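Local coordinates for sialyltransferase 0160 (PDB 4R84), which probably transfers sialic acid from CMP-sialic acid to galactose-containing acceptors, at residues F336-Q348 against I427-M441. Residues are numbered along the deposited sequence; the frame is centred on the assembly and turned at random. Where two conformers were deposited one is given.
Sequences FLDIVGFDKEQLQ and IPAKISFEVLMMTDM. With CSF (cytidine-5'-monophosphate-3-fluoro-N-acetyl-neuraminic acid), chain E.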
ATOM      1  N   PHE A 336     -13.746  -1.744  -0.077  1.00 23.37           N
ATOM      2  CA  PHE A 336     -12.482  -2.409  -0.396  1.00 17.78           C
ATOM      3  C   PHE A 336     -12.750  -3.740  -1.093  1.00 19.29           C
ATOM      4  O   PHE A 336     -12.172  -4.020  -2.140  1.00 21.04           O
ATOM      5  CB  PHE A 336     -11.658  -2.641   0.865  1.00 20.23           C
ATOM      6  CG  PHE A 336     -10.381  -3.400   0.635  1.00 21.08           C
ATOM      7  CD1 PHE A 336      -9.221  -2.746   0.290  1.00 19.71           C
ATOM      8  CD2 PHE A 336     -10.343  -4.775   0.798  1.00 20.14           C
ATOM      9  CE1 PHE A 336      -8.037  -3.443   0.093  1.00 22.27           C
ATOM     10  CE2 PHE A 336      -9.173  -5.472   0.588  1.00 19.81           C
ATOM     11  CZ  PHE A 336      -8.021  -4.805   0.246  1.00 20.02           C
ATOM     12  N   LEU A 337     -13.636  -4.540  -0.511  1.00 20.82           N
ATOM     13  CA  LEU A 337     -13.941  -5.870  -1.043  1.00 22.70           C
ATOM     14  C   LEU A 337     -14.506  -5.824  -2.455  1.00 22.83           C
ATOM     15  O   LEU A 337     -14.194  -6.677  -3.288  1.00 27.33           O
ATOM     16  CB  LEU A 337     -14.926  -6.592  -0.119  1.00 22.67           C
ATOM     17  CG  LEU A 337     -14.335  -6.983   1.233  1.00 22.55           C
ATOM     18  CD1 LEU A 337     -15.442  -7.450   2.179  1.00 22.72           C
ATOM     19  CD2 LEU A 337     -13.262  -8.089   1.037  1.00 21.10           C
ATOM     20  N   ASP A 338     -15.357  -4.832  -2.715  1.00 21.12           N
ATOM     21  CA  ASP A 338     -15.969  -4.661  -4.024  1.00 19.82           C
ATOM     22  C   ASP A 338     -14.936  -4.339  -5.085  1.00 23.15           C
ATOM     23  O   ASP A 338     -14.932  -4.921  -6.169  1.00 24.46           O
ATOM     24  CB  ASP A 338     -17.028  -3.557  -3.965  1.00 28.65           C
ATOM     25  CG  ASP A 338     -17.733  -3.359  -5.294  1.00 49.60           C
ATOM     26  OD1 ASP A 338     -18.504  -4.252  -5.706  1.00 55.37           O
ATOM     27  OD2 ASP A 338     -17.523  -2.300  -5.920  1.00 48.44           O
ATOM     28  N   ILE A 339     -14.047  -3.410  -4.762  1.00 24.42           N
ATOM     29  CA  ILE A 339     -13.002  -3.021  -5.685  1.00 19.79           C
ATOM     30  C   ILE A 339     -12.063  -4.198  -6.001  1.00 20.89           C
ATOM     31  O   ILE A 339     -11.732  -4.431  -7.168  1.00 22.11           O
ATOM     32  CB  ILE A 339     -12.215  -1.846  -5.120  1.00 21.73           C
ATOM     33  CG1 ILE A 339     -13.124  -0.605  -5.145  1.00 19.04           C
ATOM     34  CG2 ILE A 339     -10.953  -1.609  -5.921  1.00 19.15           C
ATOM     35  CD1 ILE A 339     -12.579   0.575  -4.359  1.00 20.40           C
ATOM     36  N   VAL A 340     -11.641  -4.939  -4.982  1.00 20.19           N
ATOM     37  CA  VAL A 340     -10.688  -6.039  -5.231  1.00 17.97           C
ATOM     38  C   VAL A 340     -11.377  -7.318  -5.720  1.00 19.62           C
ATOM     39  O   VAL A 340     -10.703  -8.286  -6.066  1.00 24.71           O
ATOM     40  CB  VAL A 340      -9.838  -6.402  -3.984  1.00 17.99           C
ATOM     41  CG1 VAL A 340      -9.147  -5.162  -3.440  1.00 21.49           C
ATOM     42  CG2 VAL A 340     -10.670  -7.100  -2.906  1.00 20.56           C
ATOM     43  N   GLY A 341     -12.707  -7.317  -5.733  1.00 20.78           N
ATOM     44  CA  GLY A 341     -13.476  -8.411  -6.307  1.00 20.94           C
ATOM     45  C   GLY A 341     -13.558  -9.661  -5.448  1.00 26.16           C
ATOM     46  O   GLY A 341     -13.628 -10.775  -5.976  1.00 27.06           O
ATOM     47  N   PHE A 342     -13.573  -9.478  -4.130  1.00 22.56           N
ATOM     48  CA  PHE A 342     -13.519 -10.601  -3.196  1.00 23.88           C
ATOM     49  C   PHE A 342     -14.799 -10.725  -2.383  1.00 26.06           C
ATOM     50  O   PHE A 342     -15.157  -9.818  -1.647  1.00 21.59           O
ATOM     51  CB  PHE A 342     -12.315 -10.451  -2.263  1.00 20.56           C
ATOM     52  CG  PHE A 342     -12.222 -11.524  -1.189  1.00 19.25           C
ATOM     53  CD1 PHE A 342     -12.536 -12.860  -1.465  1.00 21.95           C
ATOM     54  CD2 PHE A 342     -11.785 -11.198   0.092  1.00 20.49           C
ATOM     55  CE1 PHE A 342     -12.435 -13.836  -0.475  1.00 21.42           C
ATOM     56  CE2 PHE A 342     -11.670 -12.177   1.086  1.00 20.98           C
ATOM     57  CZ  PHE A 342     -11.995 -13.498   0.795  1.00 22.20           C
ATOM     58  N   ASP A 343     -15.501 -11.843  -2.534  1.00 24.48           N
ATOM     59  CA  ASP A 343     -16.688 -12.090  -1.723  1.00 24.35           C
ATOM     60  C   ASP A 343     -16.270 -12.791  -0.436  1.00 26.19           C
ATOM     61  O   ASP A 343     -16.318 -14.028  -0.338  1.00 22.06           O
ATOM     62  CB  ASP A 343     -17.717 -12.917  -2.499  1.00 24.26           C
ATOM     63  CG  ASP A 343     -19.108 -12.926  -1.833  1.00 30.23           C
ATOM     64  OD1 ASP A 343     -19.234 -12.636  -0.618  1.00 28.05           O
ATOM     65  OD2 ASP A 343     -20.087 -13.251  -2.540  1.00 33.86           O
ATOM     66  N   LYS A 344     -15.861 -11.994   0.546  1.00 22.44           N
ATOM     67  CA  LYS A 344     -15.362 -12.511   1.813  1.00 25.22           C
ATOM     68  C   LYS A 344     -16.428 -13.292   2.563  1.00 23.52           C
ATOM     69  O   LYS A 344     -16.157 -14.359   3.118  1.00 26.75           O
ATOM     70  CB  LYS A 344     -14.835 -11.367   2.685  1.00 25.11           C
ATOM     71  CG  LYS A 344     -14.472 -11.798   4.097  1.00 21.58           C
ATOM     72  CD  LYS A 344     -13.830 -10.664   4.892  1.00 26.60           C
ATOM     73  CE  LYS A 344     -13.626 -11.091   6.335  1.00 30.81           C
ATOM     74  NZ  LYS A 344     -13.023 -10.046   7.189  1.00 37.15           N
ATOM     75  N   GLU A 345     -17.648 -12.762   2.569  1.00 25.06           N
ATOM     76  CA  GLU A 345     -18.759 -13.405   3.249  1.00 25.63           C
ATOM     77  C   GLU A 345     -18.985 -14.812   2.723  1.00 26.20           C
ATOM     78  O   GLU A 345     -19.230 -15.729   3.495  1.00 26.18           O
ATOM     79  CB  GLU A 345     -20.028 -12.566   3.071  1.00 36.74           C
ATOM     80  CG  GLU A 345     -21.287 -13.177   3.644  1.00 51.17           C
ATOM     81  CD  GLU A 345     -22.443 -12.197   3.641  1.00 63.42           C
ATOM     82  OE1 GLU A 345     -22.181 -10.977   3.591  1.00 66.36           O
ATOM     83  OE2 GLU A 345     -23.610 -12.646   3.666  1.00 70.39           O
ATOM     84  N   GLN A 346     -18.878 -14.982   1.410  1.00 25.59           N
ATOM     85  CA  GLN A 346     -19.028 -16.299   0.798  1.00 26.64           C
ATOM     86  C   GLN A 346     -17.902 -17.244   1.216  1.00 19.04           C
ATOM     87  O   GLN A 346     -18.155 -18.399   1.530  1.00 22.52           O
ATOM     88  CB  GLN A 346     -19.086 -16.193  -0.726  1.00 23.58           C
ATOM     89  CG  GLN A 346     -19.302 -17.523  -1.413  1.00 31.63           C
ATOM     90  CD  GLN A 346     -19.346 -17.390  -2.918  1.00 31.57           C
ATOM     91  OE1 GLN A 346     -18.602 -16.607  -3.506  1.00 50.43           O
ATOM     92  NE2 GLN A 346     -20.245 -18.128  -3.547  1.00 41.55           N
ATOM     93  N   LEU A 347     -16.662 -16.766   1.228  1.00 19.35           N
ATOM     94  CA  LEU A 347     -15.561 -17.642   1.624  1.00 20.21           C
ATOM     95  C   LEU A 347     -15.689 -18.027   3.095  1.00 22.24           C
ATOM     96  O   LEU A 347     -15.400 -19.169   3.468  1.00 22.94           O
ATOM     97  CB  LEU A 347     -14.199 -16.988   1.361  1.00 19.14           C
ATOM     98  CG  LEU A 347     -12.997 -17.905   1.630  1.00 20.83           C
ATOM     99  CD1 LEU A 347     -13.116 -19.208   0.816  1.00 18.94           C
ATOM    100  CD2 LEU A 347     -11.672 -17.217   1.332  1.00 20.30           C
ATOM    101  N   GLN A 348     -16.140 -17.083   3.924  1.00 21.72           N
ATOM    102  CA  GLN A 348     -16.393 -17.374   5.336  1.00 21.70           C
ATOM    103  C   GLN A 348     -17.402 -18.509   5.456  1.00 28.64           C
ATOM    104  O   GLN A 348     -17.235 -19.432   6.263  1.00 28.09           O
ATOM    105  CB  GLN A 348     -16.920 -16.144   6.085  1.00 26.97           C
ATOM    106  CG  GLN A 348     -15.866 -15.096   6.417  1.00 40.64           C
ATOM    107  CD  GLN A 348     -16.447 -13.857   7.093  1.00 55.08           C
ATOM    108  OE1 GLN A 348     -17.485 -13.331   6.677  1.00 54.60           O
ATOM    109  NE2 GLN A 348     -15.770 -13.382   8.135  1.00 52.64           N
ATOM    110  N   ILE A 427     -11.617 -20.686  -5.141  1.00 20.02           N
ATOM    111  CA  ILE A 427     -11.497 -19.262  -4.818  1.00 23.82           C
ATOM    112  C   ILE A 427     -11.076 -18.567  -6.103  1.00 17.13           C
ATOM    113  O   ILE A 427     -10.014 -18.857  -6.641  1.00 21.54           O
ATOM    114  CB  ILE A 427     -10.480 -18.998  -3.679  1.00 17.99           C
ATOM    115  CG1 ILE A 427     -10.846 -19.837  -2.451  1.00 22.10           C
ATOM    116  CG2 ILE A 427     -10.393 -17.494  -3.334  1.00 20.45           C
ATOM    117  CD1 ILE A 427      -9.802 -19.800  -1.353  1.00 25.12           C
ATOM    118  N   PRO A 428     -11.919 -17.645  -6.606  1.00 20.42           N
ATOM    119  CA  PRO A 428     -11.735 -17.071  -7.945  1.00 20.19           C
ATOM    120  C   PRO A 428     -10.295 -16.655  -8.227  1.00 20.32           C
ATOM    121  O   PRO A 428      -9.706 -15.888  -7.458  1.00 18.85           O
ATOM    122  CB  PRO A 428     -12.666 -15.852  -7.937  1.00 21.06           C
ATOM    123  CG  PRO A 428     -13.770 -16.231  -7.003  1.00 20.10           C
ATOM    124  CD  PRO A 428     -13.100 -17.093  -5.917  1.00 19.70           C
ATOM    125  N   ALA A 429      -9.734 -17.199  -9.299  1.00 20.21           N
ATOM    126  CA  ALA A 429      -8.327 -17.011  -9.613  1.00 20.06           C
ATOM    127  C   ALA A 429      -7.953 -15.554  -9.815  1.00 17.84           C
ATOM    128  O   ALA A 429      -6.795 -15.178  -9.616  1.00 18.21           O
ATOM    129  CB  ALA A 429      -7.951 -17.828 -10.856  1.00 25.77           C
ATOM    130  N   LYS A 430      -8.917 -14.736 -10.233  1.00 19.11           N
ATOM    131  CA  LYS A 430      -8.640 -13.317 -10.490  1.00 22.02           C
ATOM    132  C   LYS A 430      -8.218 -12.539  -9.230  1.00 24.09           C
ATOM    133  O   LYS A 430      -7.493 -11.538  -9.296  1.00 21.35           O
ATOM    134  CB  LYS A 430      -9.874 -12.650 -11.114  1.00 25.95           C
ATOM    135  CG  LYS A 430      -9.663 -11.186 -11.495  1.00 36.92           C
ATOM    136  CD  LYS A 430     -10.886 -10.599 -12.193  1.00 36.79           C
ATOM    137  CE  LYS A 430     -10.619  -9.168 -12.666  1.00 40.19           C
ATOM    138  NZ  LYS A 430     -11.719  -8.645 -13.534  1.00 44.86           N
ATOM    139  N   ILE A 431      -8.666 -13.004  -8.075  1.00 18.83           N
ATOM    140  CA  ILE A 431      -8.340 -12.338  -6.811  1.00 17.39           C
ATOM    141  C   ILE A 431      -6.859 -12.515  -6.491  1.00 21.93           C
ATOM    142  O   ILE A 431      -6.344 -13.621  -6.548  1.00 20.36           O
ATOM    143  CB  ILE A 431      -9.181 -12.908  -5.662  1.00 20.28           C
ATOM    144  CG1 ILE A 431     -10.666 -12.825  -6.038  1.00 25.27           C
ATOM    145  CG2 ILE A 431      -8.876 -12.161  -4.344  1.00 24.04           C
ATOM    146  CD1 ILE A 431     -11.577 -13.583  -5.126  1.00 26.25           C
ATOM    147  N   SER A 432      -6.168 -11.435  -6.155  1.00 17.34           N
ATOM    148  CA  SER A 432      -4.785 -11.558  -5.700  1.00 20.48           C
ATOM    149  C   SER A 432      -4.769 -12.291  -4.373  1.00 18.87           C
ATOM    150  O   SER A 432      -5.522 -11.947  -3.473  1.00 18.41           O
ATOM    151  CB  SER A 432      -4.117 -10.186  -5.561  1.00 20.45           C
ATOM    152  OG  SER A 432      -3.946  -9.576  -6.833  1.00 21.50           O
ATOM    153  N   PHE A 433      -3.912 -13.300  -4.242  1.00 21.51           N
ATOM    154  CA  PHE A 433      -3.878 -14.069  -2.998  1.00 19.69           C
ATOM    155  C   PHE A 433      -3.661 -13.159  -1.782  1.00 16.89           C
ATOM    156  O   PHE A 433      -4.182 -13.414  -0.693  1.00 20.08           O
ATOM    157  CB  PHE A 433      -2.775 -15.131  -3.042  1.00 17.14           C
ATOM    158  CG  PHE A 433      -2.799 -16.069  -1.855  1.00 19.21           C
ATOM    159  CD1 PHE A 433      -2.223 -15.695  -0.645  1.00 20.67           C
ATOM    160  CD2 PHE A 433      -3.398 -17.311  -1.948  1.00 24.33           C
ATOM    161  CE1 PHE A 433      -2.255 -16.536   0.453  1.00 21.85           C
ATOM    162  CE2 PHE A 433      -3.423 -18.168  -0.851  1.00 22.81           C
ATOM    163  CZ  PHE A 433      -2.855 -17.777   0.346  1.00 24.49           C
ATOM    164  N   GLU A 434      -2.873 -12.106  -1.976  1.00 17.18           N
ATOM    165  CA  GLU A 434      -2.539 -11.179  -0.888  1.00 23.84           C
ATOM    166  C   GLU A 434      -3.782 -10.517  -0.264  1.00 21.97           C
ATOM    167  O   GLU A 434      -3.734 -10.041   0.881  1.00 21.38           O
ATOM    168  CB  GLU A 434      -1.554 -10.122  -1.399  1.00 21.05           C
ATOM    169  CG  GLU A 434      -0.152 -10.667  -1.782  1.00 18.72           C
ATOM    170  CD  GLU A 434      -0.064 -11.247  -3.199  1.00 23.80           C
ATOM    171  OE1 GLU A 434      -1.085 -11.285  -3.911  1.00 19.39           O
ATOM    172  OE2 GLU A 434       1.048 -11.651  -3.622  1.00 24.24           O
ATOM    173  N   VAL A 435      -4.890 -10.497  -1.005  1.00 19.09           N
ATOM    174  CA  VAL A 435      -6.164 -10.016  -0.460  1.00 21.49           C
ATOM    175  C   VAL A 435      -6.577 -10.842   0.773  1.00 21.81           C
ATOM    176  O   VAL A 435      -7.087 -10.296   1.748  1.00 21.33           O
ATOM    177  CB  VAL A 435      -7.298 -10.052  -1.522  1.00 22.74           C
ATOM    178  CG1 VAL A 435      -8.674  -9.897  -0.878  1.00 23.63           C
ATOM    179  CG2 VAL A 435      -7.087  -8.961  -2.576  1.00 23.70           C
ATOM    180  N   LEU A 436      -6.327 -12.151   0.753  1.00 21.09           N
ATOM    181  CA  LEU A 436      -6.696 -12.991   1.897  1.00 18.53           C
ATOM    182  C   LEU A 436      -5.976 -12.607   3.197  1.00 23.09           C
ATOM    183  O   LEU A 436      -6.590 -12.527   4.259  1.00 25.59           O
ATOM    184  CB  LEU A 436      -6.437 -14.475   1.580  1.00 21.00           C
ATOM    185  CG  LEU A 436      -7.203 -15.056   0.390  1.00 22.51           C
ATOM    186  CD1 LEU A 436      -6.905 -16.551   0.216  1.00 26.71           C
ATOM    187  CD2 LEU A 436      -8.700 -14.822   0.532  1.00 26.18           C
ATOM    188  N   MET A 437      -4.667 -12.394   3.132  1.00 18.68           N
ATOM    189  CA  MET A 437      -3.935 -12.021   4.328  1.00 19.35           C
ATOM    190  C   MET A 437      -4.401 -10.642   4.820  1.00 24.07           C
ATOM    191  O   MET A 437      -4.494 -10.404   6.021  1.00 24.60           O
ATOM    192  CB  MET A 437      -2.432 -12.048   4.046  1.00 28.71           C
ATOM    193  CG  MET A 437      -1.577 -11.409   5.078  1.00 35.57           C
ATOM    194  SD  MET A 437      -1.370  -9.697   4.595  1.00 36.88           S
ATOM    195  CE  MET A 437      -0.908  -9.824   2.874  1.00 52.75           C
ATOM    196  N   MET A 438      -4.686  -9.735   3.894  1.00 25.27           N
ATOM    197  CA  MET A 438      -5.120  -8.365   4.219  0.56 25.84           C
ATOM    198  C   MET A 438      -6.469  -8.325   4.926  1.00 26.49           C
ATOM    199  O   MET A 438      -6.736  -7.448   5.742  1.00 30.50           O
ATOM    200  CB  MET A 438      -5.210  -7.512   2.948  0.56 20.88           C
ATOM    201  CG  MET A 438      -3.883  -7.175   2.282  0.56 22.53           C
ATOM    202  SD  MET A 438      -2.840  -6.050   3.233  0.56 21.68           S
ATOM    203  CE  MET A 438      -3.813  -4.538   3.231  0.56 16.73           C
ATOM    204  N   THR A 439      -7.340  -9.264   4.575  1.00 21.21           N
ATOM    205  CA  THR A 439      -8.706  -9.249   5.083  1.00 21.19           C
ATOM    206  C   THR A 439      -8.921 -10.289   6.174  1.00 20.48           C
ATOM    207  O   THR A 439     -10.069 -10.584   6.549  1.00 21.81           O
ATOM    208  CB  THR A 439      -9.725  -9.491   3.948  1.00 23.41           C
ATOM    209  OG1 THR A 439      -9.443 -10.753   3.317  1.00 22.25           O
ATOM    210  CG2 THR A 439      -9.648  -8.379   2.901  1.00 19.62           C
ATOM    211  N   ASP A 440      -7.807 -10.815   6.685  1.00 23.55           N
ATOM    212  CA  ASP A 440      -7.795 -11.804   7.764  1.00 28.93           C
ATOM    213  C   ASP A 440      -8.569 -13.046   7.363  1.00 23.54           C
ATOM    214  O   ASP A 440      -9.298 -13.622   8.169  1.00 26.11           O
ATOM    215  CB  ASP A 440      -8.363 -11.208   9.057  1.00 33.82           C
ATOM    216  CG  ASP A 440      -7.944 -11.986  10.292  1.00 54.46           C
ATOM    217  OD1 ASP A 440      -6.980 -12.779  10.201  1.00 59.39           O
ATOM    218  OD2 ASP A 440      -8.571 -11.798  11.355  1.00 51.12           O
ATOM    219  N   MET A 441      -8.396 -13.473   6.114  1.00 22.36           N
ATOM    220  CA  MET A 441      -9.138 -14.625   5.600  1.00 21.60           C
ATOM    221  C   MET A 441      -8.214 -15.774   5.191  1.00 21.42           C
ATOM    222  O   MET A 441      -8.574 -16.617   4.364  1.00 23.32           O
ATOM    223  CB  MET A 441     -10.012 -14.219   4.413  1.00 23.55           C
ATOM    224  CG  MET A 441     -11.282 -13.443   4.812  1.00 24.06           C
ATOM    225  SD  MET A 441     -12.369 -14.462   5.849  1.00 23.99           S
ATOM    226  CE  MET A 441     -12.894 -15.678   4.643  1.00 26.70           C
TER
HETATM  227  C5A CSF E 501       8.012 -15.379 -11.406  1.00 21.67           C
HETATM  228  C4A CSF E 501       7.371 -13.997 -11.420  1.00 21.01           C
HETATM  229  C2A CSF E 501       5.101 -15.117 -11.427  1.00 29.35           C
HETATM  230  O6A CSF E 501       5.813 -16.367 -11.366  1.00 24.59           O
HETATM  231  C6A CSF E 501       7.064 -16.332 -10.688  1.00 23.62           C
HETATM  232  C3A CSF E 501       5.988 -14.041 -12.080  1.00 21.51           C
HETATM  233  O4A CSF E 501       8.233 -13.096 -12.129  1.00 22.96           O
HETATM  234  N5A CSF E 501       9.272 -15.321 -10.700  1.00 26.00           N
HETATM  235  C7A CSF E 501       7.633 -17.737 -10.717  1.00 21.89           C
HETATM  236  C8A CSF E 501       6.703 -18.693  -9.991  1.00 20.14           C
HETATM  237  C9A CSF E 501       7.364 -20.057  -9.834  1.00 28.04           C
HETATM  238  O9A CSF E 501       6.460 -20.893  -9.114  1.00 25.94           O
HETATM  239  O8A CSF E 501       6.450 -18.160  -8.692  1.00 22.20           O
HETATM  240  O7A CSF E 501       7.757 -18.169 -12.073  1.00 25.67           O
HETATM  241  C1A CSF E 501       3.849 -15.313 -12.257  1.00 34.20           C
HETATM  242  OBA CSF E 501       3.036 -14.372 -12.342  1.00 31.59           O
HETATM  243  OAA CSF E 501       3.660 -16.403 -12.848  1.00 34.23           O
HETATM  244  O1A CSF E 501       4.714 -14.620 -10.145  1.00 26.49           O
HETATM  245  O2A CSF E 501       4.709 -14.901  -7.670  1.00 39.04           O
HETATM  246  N1  CSF E 501      -1.192 -15.486  -7.540  1.00 17.93           N
HETATM  247  C2  CSF E 501      -2.401 -15.856  -6.931  1.00 18.30           C
HETATM  248  N3  CSF E 501      -2.692 -17.164  -6.753  1.00 15.51           N
HETATM  249  C4  CSF E 501      -1.808 -18.101  -7.158  1.00 17.36           C
HETATM  250  C5  CSF E 501      -0.610 -17.745  -7.775  1.00 18.02           C
HETATM  251  C6  CSF E 501      -0.317 -16.399  -7.969  1.00 17.39           C
HETATM  252  C3' CSF E 501       1.047 -13.291  -6.779  1.00 22.91           C
HETATM  253  C2' CSF E 501      -0.434 -13.362  -6.510  1.00 19.56           C
HETATM  254  C1' CSF E 501      -0.948 -14.050  -7.754  1.00 18.78           C
HETATM  255  O4' CSF E 501       0.032 -13.864  -8.779  1.00 21.63           O
HETATM  256  C4' CSF E 501       1.075 -13.036  -8.268  1.00 21.22           C
HETATM  257  PA  CSF E 501       4.028 -15.417  -8.913  1.00 33.87           P
HETATM  258  O5' CSF E 501       2.561 -14.823  -8.793  1.00 26.72           O
HETATM  259  C5' CSF E 501       2.387 -13.419  -8.918  1.00 18.62           C
HETATM  260  O3' CSF E 501       1.672 -12.277  -6.002  1.00 27.10           O
HETATM  261  O2' CSF E 501      -1.002 -12.046  -6.499  1.00 22.92           O
HETATM  262  N4  CSF E 501      -2.098 -19.414  -6.980  1.00 18.22           N
HETATM  263  O2  CSF E 501      -3.203 -14.957  -6.560  1.00 19.70           O
HETATM  264  O3A CSF E 501       3.896 -16.894  -9.167  1.00 46.51           O
HETATM  265  C10 CSF E 501      10.417 -15.783 -11.210  1.00 32.01           C
HETATM  266  O10 CSF E 501      10.506 -16.208 -12.353  1.00 35.79           O
HETATM  267  C11 CSF E 501      11.593 -15.765 -10.273  1.00 35.62           C
HETATM  268  F3A CSF E 501       6.107 -14.334 -13.418  1.00 29.05           F
HETATM  269  O   HOH W   1      -7.836  -8.815  -6.040  1.00 27.89           O
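Phe342 packs its ring against Ile431, Val435, Leu436, Thr439 and Met441, joining the Schellman turn that ends helix 330-340 to segment 427-441, which carries four residues of the donor pocket in this GT-B, Rossmann-type fold. Val435 CG1 lies 3.5 Å from Phe342 CD2, and Leu436 CD2 approaches CZ obliquely. At the ring edge sit Met441 CG, in plane, and Thr439 OG1. With CG anti to the backbone N (chi1 176°), the Phe342 ring is carried across to Val435 and Leu436; Lys344 CA covers one face, offset toward the rim. Beyond it, Met441 bends at chi2 and chi3 and slips between Lys344 and Leu347, its CE 3.5 Å from Gln348 CG. Leu347 in turn reaches Leu436 and Ile427. The extended Lys344 runs past Met441, and its NZ donates to Thr439 O (3.1 Å) in the carbonyl plane, tying helix 344-353 to the end of helix 434-438. Gly341, with positive phi, lets Phe342 N return to Leu337 O, which sets the aromatic residue beside Val435. A water joins Val340 O to Ser432 N. On the ligand side, Phe433 N donates to the cytosine O2 of the bound donor analogue, while Glu434 OE1 and OE2 accept from its ribose hydroxyls O2' and O3'. The hydroxyl at the Phe342 ring edge is itself positioned by a bond within its helix: Thr439 OG1 donates to Val435 O (2.9 Å) from the carbonyl face opposite to that used by Thr439 N.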